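Local coordinates for protein PML (Homo sapiens, PDB 6IMQ) that probably scaffolds PML nuclear bodies through self-association of its B1-box, a zinc-binding module that forms multimers in the crystal, at residues B[10-15]-B[28-33]; B[19-24]-B[46-51]. All blocks are in the same frame, centred on the assembly; numbering follows the deposited sequence.

Contact 1: residues B[10-15]-B[28-33]; sequences AVCTRC and QLLCAK. With ZN (zinc ion), chain H.
Cys12 and Cys31 bind the same zinc ion from neighbouring corners of its coordination shell, and the side chain of Cys12, followed outward, explains how a zinc site organises the backbone around it. Its CB lies against Cys31 CB, 3.8 Å away. Beyond it, SG stands anti to the backbone N (chi1 179°), a rotation that carries the sulfur to the Leu30-Cys31 junction. There SG binds the zinc at 2.4 Å and also accepts the amide of Cys31, whose N lies 3.3 Å from Cys12 SG with a nearly straight N-H (166°). The amide of Arg14 reaches the same sulfur, and that of Cys15 does so weakly. Amides gathered in this way would be expected to spread the negative charge of a metal-bound thiolate.

The next residue pins the loop to the strand. Thr13 grips the carbonyl oxygen of Leu29 twice, its N at 2.8 Å from Leu29 O and its OG1 at 3.1 Å from Leu29 O, the two donors coming from opposite faces of the carbonyl plane. Thr13 CG2 packs beside the CB and CG of Gln28, while Ala10 CB rests on Leu29 CD1 at 3.8 Å. Farther out, Arg14 NH1 and Lys33 NZ, like charges, lie 3.9 Å apart.

Cys31 directs SG to the zinc alongside Cys15 SG, and Cys34 supplies the remaining sulfur. A CxxC pair in a loop, joined by a second pair at the start of helix 32-41, Cys31 at its N-cap and Cys34 in its first turn, builds the four-cysteine zinc site of this B-box.

Contact 2: residues B[19-24]-B[46-51]; sequences ADFWCF and ARPLAE. With ZN (zinc ion), chain I.
Trp22 and Arg47 form the hydrogen-bonded pair of a short antiparallel ladder in the B-box sheet, strand 21-23 running against strand 46-48. Trp22 N donates to Arg47 O at 2.9 Å, and Arg47 N returns the bond to Trp22 O at 2.8 Å. Beyond the Phe21-Pro48 pair, Leu49 N adds one more bond, to Asp20 O.

Side chains pack around this frame. Leu49 sets CD2 against Trp22 CB and CD1 near Ala19 CB. Phe21 and Pro48 diverge from their non-hydrogen-bonded pair, yet the CD2-CE2 side of the ring still meets Pro48 obliquely, with CE2 4.0 Å from Pro48 CG; Phe35 of helix 32-41 stacks on the same ring. Cys23 CB neighbours Ala46 CB, while its SG binds the second zinc with Cys26, His38 and His44.

Arg47 starts from a chi1 of 74°, with CG between the backbone N and carbonyl carbon, which lays its methylenes along Phe24: Arg47 CG touches Phe24 CZ at 3.7 Å. With the side chain cut back to an alanine here, the CE2-CZ side of Phe24 would probably lose its cover and Gln4 of the second subunit its guanidinium partner. That subunit also receives Trp22 NE1 on the backbone oxygen of its Asp7. Phe24 in turn carries Trp22 CD1 over one face, offset toward its margin, 3.5 Å above the ring plane. At the far end of the arginine, NH1 donates to Pro48 O at 3.0 Å, in the carbonyl plane on a lone pair.

Overall arrangement
From the N terminus, strand 3-6 leads into the loop 10-15, where the first cysteine pair waits for its partners. The chain then forms strand 21-23 and turns back through strand 28-30, where contact 1 closes a loop at the mouth of helix 32-41. Contact 2 closes the longer one, after the helix, when strand 46-48 returns to the other side of strand 21-23. The two closures cross, because 19-24 lies inside the first loop and 28-33 inside the second. They meet at Leu30 O, within reach of the amides of Asp20 and Phe21 in a classic beta bulge, which joins strand 28-30 to strand 21-23, each closure being tied to one zinc site.

Contact 1: residues B[10-15]-B[28-33]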
ATOM      1  N   ALA B  10      14.704   1.259  -2.463  1.00 43.49           N
ATOM      2  CA  ALA B  10      13.866   0.884  -3.590  1.00 39.73           C
ATOM      3  C   ALA B  10      13.552   2.105  -4.442  1.00 37.46           C
ATOM      4  O   ALA B  10      13.391   3.220  -3.939  1.00 35.17           O
ATOM      5  CB  ALA B  10      12.569   0.242  -3.103  1.00 39.54           C
ATOM      6  N   VAL B  11      13.461   1.884  -5.749  1.00 35.50           N
ATOM      7  CA  VAL B  11      13.270   2.984  -6.681  1.00 33.88           C
ATOM      8  C   VAL B  11      12.077   2.715  -7.585  1.00 25.92           C
ATOM      9  O   VAL B  11      11.690   1.567  -7.827  1.00 22.16           O
ATOM     10  CB  VAL B  11      14.542   3.244  -7.522  1.00 39.12           C
ATOM     11  CG1 VAL B  11      15.663   3.776  -6.634  1.00 39.67           C
ATOM     12  CG2 VAL B  11      14.975   1.976  -8.234  1.00 41.27           C
ATOM     13  N   CYS B  12      11.484   3.805  -8.064  1.00 24.22           N
ATOM     14  CA  CYS B  12      10.376   3.746  -9.002  1.00 25.43           C
ATOM     15  C   CYS B  12      10.744   2.921 -10.228  1.00 30.22           C
ATOM     16  O   CYS B  12      11.862   3.004 -10.739  1.00 34.17           O
ATOM     17  CB  CYS B  12      10.006   5.177  -9.399  1.00 25.75           C
ATOM     18  SG  CYS B  12       8.674   5.318 -10.558  1.00 21.73           S
ATOM     19  N   THR B  13       9.791   2.110 -10.693  1.00 29.72           N
ATOM     20  CA  THR B  13      10.067   1.267 -11.849  1.00 31.17           C
ATOM     21  C   THR B  13      10.181   2.079 -13.132  1.00 29.19           C
ATOM     22  O   THR B  13      10.771   1.599 -14.106  1.00 27.06           O
ATOM     23  CB  THR B  13       8.982   0.202 -12.013  1.00 38.30           C
ATOM     24  OG1 THR B  13       7.706   0.825 -12.202  1.00 44.05           O
ATOM     25  CG2 THR B  13       8.936  -0.701 -10.782  1.00 38.38           C
ATOM     26  N   ARG B  14       9.640   3.297 -13.141  1.00 27.76           N
ATOM     27  CA  ARG B  14       9.584   4.148 -14.320  1.00 29.61           C
ATOM     28  C   ARG B  14      10.754   5.119 -14.389  1.00 38.36           C
ATOM     29  O   ARG B  14      11.437   5.196 -15.415  1.00 43.66           O
ATOM     30  CB  ARG B  14       8.260   4.916 -14.314  1.00 28.64           C
ATOM     31  CG  ARG B  14       8.089   5.902 -15.444  1.00 32.65           C
ATOM     32  CD  ARG B  14       6.604   6.221 -15.676  1.00 36.83           C
ATOM     33  NE  ARG B  14       6.450   7.224 -16.724  1.00 38.90           N
ATOM     34  CZ  ARG B  14       6.022   8.466 -16.530  1.00 37.54           C
ATOM     35  NH1 ARG B  14       5.663   8.874 -15.322  1.00 40.07           N
ATOM     36  NH2 ARG B  14       5.940   9.298 -17.556  1.00 32.36           N
ATOM     37  N   CYS B  15      10.992   5.869 -13.314  1.00 39.25           N
ATOM     38  CA  CYS B  15      12.054   6.861 -13.263  1.00 40.95           C
ATOM     39  C   CYS B  15      13.132   6.395 -12.279  1.00 43.13           C
ATOM     40  O   CYS B  15      13.234   5.199 -11.978  1.00 45.20           O
ATOM     41  CB  CYS B  15      11.455   8.222 -12.899  1.00 37.75           C
ATOM     42  SG  CYS B  15      10.911   8.385 -11.177  1.00 36.59           S
ATOM     43  N   GLN B  28       4.410  -3.523  -9.157  1.00 26.63           N
ATOM     44  CA  GLN B  28       5.510  -2.612  -9.417  1.00 29.75           C
ATOM     45  C   GLN B  28       5.602  -1.521  -8.362  1.00 25.37           C
ATOM     46  O   GLN B  28       4.613  -1.153  -7.721  1.00 24.29           O
ATOM     47  CB  GLN B  28       5.381  -1.945 -10.794  1.00 40.69           C
ATOM     48  CG  GLN B  28       5.943  -2.736 -11.935  1.00 53.78           C
ATOM     49  CD  GLN B  28       5.631  -2.110 -13.277  1.00 62.94           C
ATOM     50  OE1 GLN B  28       5.183  -0.967 -13.353  1.00 62.52           O
ATOM     51  NE2 GLN B  28       5.854  -2.861 -14.344  1.00 69.41           N
ATOM     52  N   LEU B  29       6.813  -0.994  -8.215  1.00 23.70           N
ATOM     53  CA  LEU B  29       7.096   0.128  -7.332  1.00 23.44           C
ATOM     54  C   LEU B  29       7.018   1.446  -8.088  1.00 20.65           C
ATOM     55  O   LEU B  29       7.483   1.546  -9.230  1.00 19.66           O
ATOM     56  CB  LEU B  29       8.488  -0.025  -6.725  1.00 26.24           C
ATOM     57  CG  LEU B  29       8.707  -1.186  -5.754  1.00 27.46           C
ATOM     58  CD1 LEU B  29      10.194  -1.447  -5.568  1.00 30.47           C
ATOM     59  CD2 LEU B  29       8.028  -0.863  -4.442  1.00 23.99           C
ATOM     60  N   LEU B  30       6.450   2.466  -7.439  1.00 19.71           N
ATOM     61  CA  LEU B  30       6.307   3.766  -8.074  1.00 22.23           C
ATOM     62  C   LEU B  30       6.629   4.895  -7.106  1.00 22.18           C
ATOM     63  O   LEU B  30       6.346   4.814  -5.907  1.00 21.06           O
ATOM     64  CB  LEU B  30       4.889   3.977  -8.615  1.00 21.57           C
ATOM     65  CG  LEU B  30       4.416   3.018  -9.698  1.00 26.21           C
ATOM     66  CD1 LEU B  30       2.922   3.186  -9.906  1.00 27.61           C
ATOM     67  CD2 LEU B  30       5.176   3.262 -10.982  1.00 29.27           C
ATOM     68  N   CYS B  31       7.235   5.954  -7.642  1.00 23.29           N
ATOM     69  CA  CYS B  31       7.371   7.185  -6.880  1.00 23.90           C
ATOM     70  C   CYS B  31       6.017   7.894  -6.824  1.00 24.07           C
ATOM     71  O   CYS B  31       5.074   7.544  -7.539  1.00 19.02           O
ATOM     72  CB  CYS B  31       8.435   8.094  -7.490  1.00 27.40           C
ATOM     73  SG  CYS B  31       7.993   8.915  -9.035  1.00 27.18           S
ATOM     74  N   ALA B  32       5.926   8.913  -5.967  1.00 27.03           N
ATOM     75  CA  ALA B  32       4.666   9.629  -5.801  1.00 31.55           C
ATOM     76  C   ALA B  32       4.184  10.204  -7.132  1.00 28.91           C
ATOM     77  O   ALA B  32       3.015  10.051  -7.502  1.00 25.73           O
ATOM     78  CB  ALA B  32       4.829  10.735  -4.758  1.00 38.22           C
ATOM     79  N   LYS B  33       5.076  10.866  -7.872  1.00 29.53           N
ATOM     80  CA  LYS B  33       4.688  11.512  -9.126  1.00 33.12           C
ATOM     81  C   LYS B  33       4.283  10.489 -10.186  1.00 24.23           C
ATOM     82  O   LYS B  33       3.270  10.674 -10.870  1.00 21.31           O
ATOM     83  CB  LYS B  33       5.833  12.435  -9.571  1.00 43.59           C
ATOM     84  CG  LYS B  33       6.567  12.078 -10.834  1.00 52.45           C
ATOM     85  CD  LYS B  33       6.015  12.884 -11.985  1.00 60.84           C
ATOM     86  CE  LYS B  33       6.114  12.082 -13.228  1.00 66.38           C
ATOM     87  NZ  LYS B  33       7.423  12.031 -13.894  1.00 70.91           N
TER
HETATM   88 ZN    ZN H 202       8.677   7.676 -10.806  1.00 37.74          ZN

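Contact 2: residues B[19-24]-B[46-51]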
ATOM      1  N   ALA B  19      11.077   4.993  -4.448  1.00 32.88           N
ATOM      2  CA  ALA B  19       9.728   4.456  -4.497  1.00 31.13           C
ATOM      3  C   ALA B  19       8.937   4.877  -3.264  1.00 31.93           C
ATOM      4  O   ALA B  19       9.485   5.073  -2.175  1.00 32.09           O
ATOM      5  CB  ALA B  19       9.751   2.930  -4.610  1.00 29.20           C
ATOM      6  N   ASP B  20       7.634   5.046  -3.461  1.00 30.44           N
ATOM      7  CA  ASP B  20       6.736   5.381  -2.366  1.00 31.29           C
ATOM      8  C   ASP B  20       5.461   4.562  -2.376  1.00 22.48           C
ATOM      9  O   ASP B  20       4.727   4.585  -1.384  1.00 19.39           O
ATOM     10  CB  ASP B  20       6.369   6.865  -2.408  1.00 44.15           C
ATOM     11  CG  ASP B  20       7.549   7.762  -2.123  1.00 55.42           C
ATOM     12  OD1 ASP B  20       8.358   7.432  -1.230  1.00 54.82           O
ATOM     13  OD2 ASP B  20       7.661   8.802  -2.801  1.00 65.14           O
ATOM     14  N   PHE B  21       5.170   3.848  -3.457  1.00 19.09           N
ATOM     15  CA  PHE B  21       3.937   3.108  -3.598  1.00 17.61           C
ATOM     16  C   PHE B  21       4.227   1.761  -4.227  1.00 18.59           C
ATOM     17  O   PHE B  21       5.220   1.567  -4.931  1.00 18.72           O
ATOM     18  CB  PHE B  21       2.916   3.881  -4.431  1.00 20.06           C
ATOM     19  CG  PHE B  21       2.467   5.135  -3.783  1.00 25.76           C
ATOM     20  CD1 PHE B  21       3.209   6.296  -3.893  1.00 29.44           C
ATOM     21  CD2 PHE B  21       1.307   5.147  -3.033  1.00 31.95           C
ATOM     22  CE1 PHE B  21       2.791   7.455  -3.278  1.00 35.11           C
ATOM     23  CE2 PHE B  21       0.881   6.297  -2.414  1.00 36.05           C
ATOM     24  CZ  PHE B  21       1.622   7.457  -2.530  1.00 37.50           C
ATOM     25  N   TRP B  22       3.358   0.819  -3.904  1.00 19.05           N
ATOM     26  CA  TRP B  22       3.379  -0.527  -4.452  1.00 22.60           C
ATOM     27  C   TRP B  22       2.007  -0.770  -5.047  1.00 24.44           C
ATOM     28  O   TRP B  22       0.989  -0.560  -4.376  1.00 26.20           O
ATOM     29  CB  TRP B  22       3.701  -1.562  -3.382  1.00 24.55           C
ATOM     30  CG  TRP B  22       3.505  -2.990  -3.812  1.00 26.75           C
ATOM     31  CD1 TRP B  22       2.484  -3.815  -3.449  1.00 29.65           C
ATOM     32  CD2 TRP B  22       4.360  -3.763  -4.666  1.00 25.07           C
ATOM     33  NE1 TRP B  22       2.647  -5.055  -4.019  1.00 28.71           N
ATOM     34  CE2 TRP B  22       3.793  -5.050  -4.770  1.00 26.32           C
ATOM     35  CE3 TRP B  22       5.548  -3.493  -5.347  1.00 26.81           C
ATOM     36  CZ2 TRP B  22       4.370  -6.059  -5.534  1.00 25.82           C
ATOM     37  CZ3 TRP B  22       6.122  -4.499  -6.103  1.00 27.83           C
ATOM     38  CH2 TRP B  22       5.534  -5.767  -6.189  1.00 27.86           C
ATOM     39  N   CYS B  23       1.971  -1.181  -6.301  1.00 23.55           N
ATOM     40  CA  CYS B  23       0.720  -1.535  -6.947  1.00 24.66           C
ATOM     41  C   CYS B  23       0.553  -3.048  -6.913  1.00 24.25           C
ATOM     42  O   CYS B  23       1.415  -3.788  -7.403  1.00 21.81           O
ATOM     43  CB  CYS B  23       0.656  -1.033  -8.383  1.00 27.27           C
ATOM     44  SG  CYS B  23      -0.912  -1.521  -9.092  1.00 27.12           S
ATOM     45  N   PHE B  24      -0.575  -3.505  -6.369  1.00 22.90           N
ATOM     46  CA  PHE B  24      -0.804  -4.937  -6.238  1.00 27.12           C
ATOM     47  C   PHE B  24      -1.123  -5.602  -7.573  1.00 32.14           C
ATOM     48  O   PHE B  24      -0.841  -6.793  -7.744  1.00 33.65           O
ATOM     49  CB  PHE B  24      -1.933  -5.186  -5.236  1.00 24.41           C
ATOM     50  CG  PHE B  24      -1.573  -4.840  -3.829  1.00 25.65           C
ATOM     51  CD1 PHE B  24      -0.675  -5.623  -3.133  1.00 27.37           C
ATOM     52  CD2 PHE B  24      -2.125  -3.737  -3.196  1.00 26.35           C
ATOM     53  CE1 PHE B  24      -0.328  -5.324  -1.838  1.00 28.55           C
ATOM     54  CE2 PHE B  24      -1.784  -3.432  -1.895  1.00 27.18           C
ATOM     55  CZ  PHE B  24      -0.879  -4.229  -1.214  1.00 28.74           C
ATOM     56  N   ALA B  46      -3.546  -0.449  -4.718  1.00 29.99           N
ATOM     57  CA  ALA B  46      -2.153  -0.107  -4.468  1.00 28.53           C
ATOM     58  C   ALA B  46      -2.063   0.450  -3.064  1.00 32.34           C
ATOM     59  O   ALA B  46      -3.073   0.827  -2.456  1.00 37.41           O
ATOM     60  CB  ALA B  46      -1.618   0.898  -5.493  1.00 23.60           C
ATOM     61  N   ARG B  47      -0.844   0.526  -2.557  1.00 29.51           N
ATOM     62  CA  ARG B  47      -0.681   1.008  -1.205  1.00 30.44           C
ATOM     63  C   ARG B  47       0.582   1.835  -1.042  1.00 26.21           C
ATOM     64  O   ARG B  47       1.581   1.611  -1.741  1.00 23.75           O
ATOM     65  CB  ARG B  47      -0.638  -0.160  -0.213  1.00 31.00           C
ATOM     66  CG  ARG B  47       0.649  -0.948  -0.243  1.00 28.65           C
ATOM     67  CD  ARG B  47       0.877  -1.403   1.172  1.00 28.76           C
ATOM     68  NE  ARG B  47       1.788  -2.512   1.354  1.00 28.01           N
ATOM     69  CZ  ARG B  47       2.935  -2.407   2.013  1.00 29.43           C
ATOM     70  NH1 ARG B  47       3.310  -1.241   2.525  1.00 28.27           N
ATOM     71  NH2 ARG B  47       3.703  -3.469   2.162  1.00 33.21           N
ATOM     72  N   PRO B  48       0.567   2.783  -0.109  1.00 27.41           N
ATOM     73  CA  PRO B  48       1.821   3.405   0.319  1.00 27.02           C
ATOM     74  C   PRO B  48       2.753   2.351   0.890  1.00 25.79           C
ATOM     75  O   PRO B  48       2.319   1.329   1.421  1.00 26.00           O
ATOM     76  CB  PRO B  48       1.381   4.411   1.391  1.00 30.90           C
ATOM     77  CG  PRO B  48      -0.106   4.633   1.126  1.00 34.45           C
ATOM     78  CD  PRO B  48      -0.597   3.296   0.637  1.00 32.31           C
ATOM     79  N   LEU B  49       4.047   2.600   0.752  1.00 25.34           N
ATOM     80  CA  LEU B  49       5.047   1.796   1.431  1.00 28.67           C
ATOM     81  C   LEU B  49       5.221   2.331   2.845  1.00 36.07           C
ATOM     82  O   LEU B  49       5.126   3.539   3.079  1.00 41.41           O
ATOM     83  CB  LEU B  49       6.374   1.828   0.679  1.00 25.79           C
ATOM     84  CG  LEU B  49       6.374   1.112  -0.669  1.00 25.85           C
ATOM     85  CD1 LEU B  49       7.714   1.463  -1.346  1.00 31.36           C
ATOM     86  CD2 LEU B  49       6.203  -0.368  -0.586  1.00 20.85           C
ATOM     87  N   ALA B  50       5.446   1.425   3.792  1.00 39.78           N
ATOM     88  CA  ALA B  50       5.780   1.857   5.142  1.00 49.59           C
ATOM     89  C   ALA B  50       7.009   2.756   5.080  1.00 58.14           C
ATOM     90  O   ALA B  50       7.932   2.518   4.297  1.00 55.07           O
ATOM     91  CB  ALA B  50       6.033   0.652   6.046  1.00 50.62           C
ATOM     92  N   GLU B  51       7.002   3.817   5.878  1.00 68.57           N
ATOM     93  CA  GLU B  51       8.123   4.758   5.895  1.00 73.78           C
ATOM     94  C   GLU B  51       9.305   4.126   6.623  1.00 71.30           C
ATOM     95  O   GLU B  51      10.141   4.816   7.198  1.00 70.35           O
ATOM     96  CB  GLU B  51       7.708   6.075   6.549  1.00 81.44           C
ATOM     97  CG  GLU B  51       6.767   6.914   5.680  1.00 83.98           C
ATOM     98  CD  GLU B  51       6.088   8.030   6.449  1.00 85.67           C
ATOM     99  OE1 GLU B  51       6.787   8.798   7.142  1.00 84.94           O
ATOM    100  OE2 GLU B  51       4.847   8.135   6.367  1.00 87.57           O
TER
HETATM  101 ZN    ZN I 203      -1.123  -0.728 -11.268  1.00 34.10          ZN
HETATM  102  O   HOH W   1       5.550   5.945   1.378  1.00 48.22           O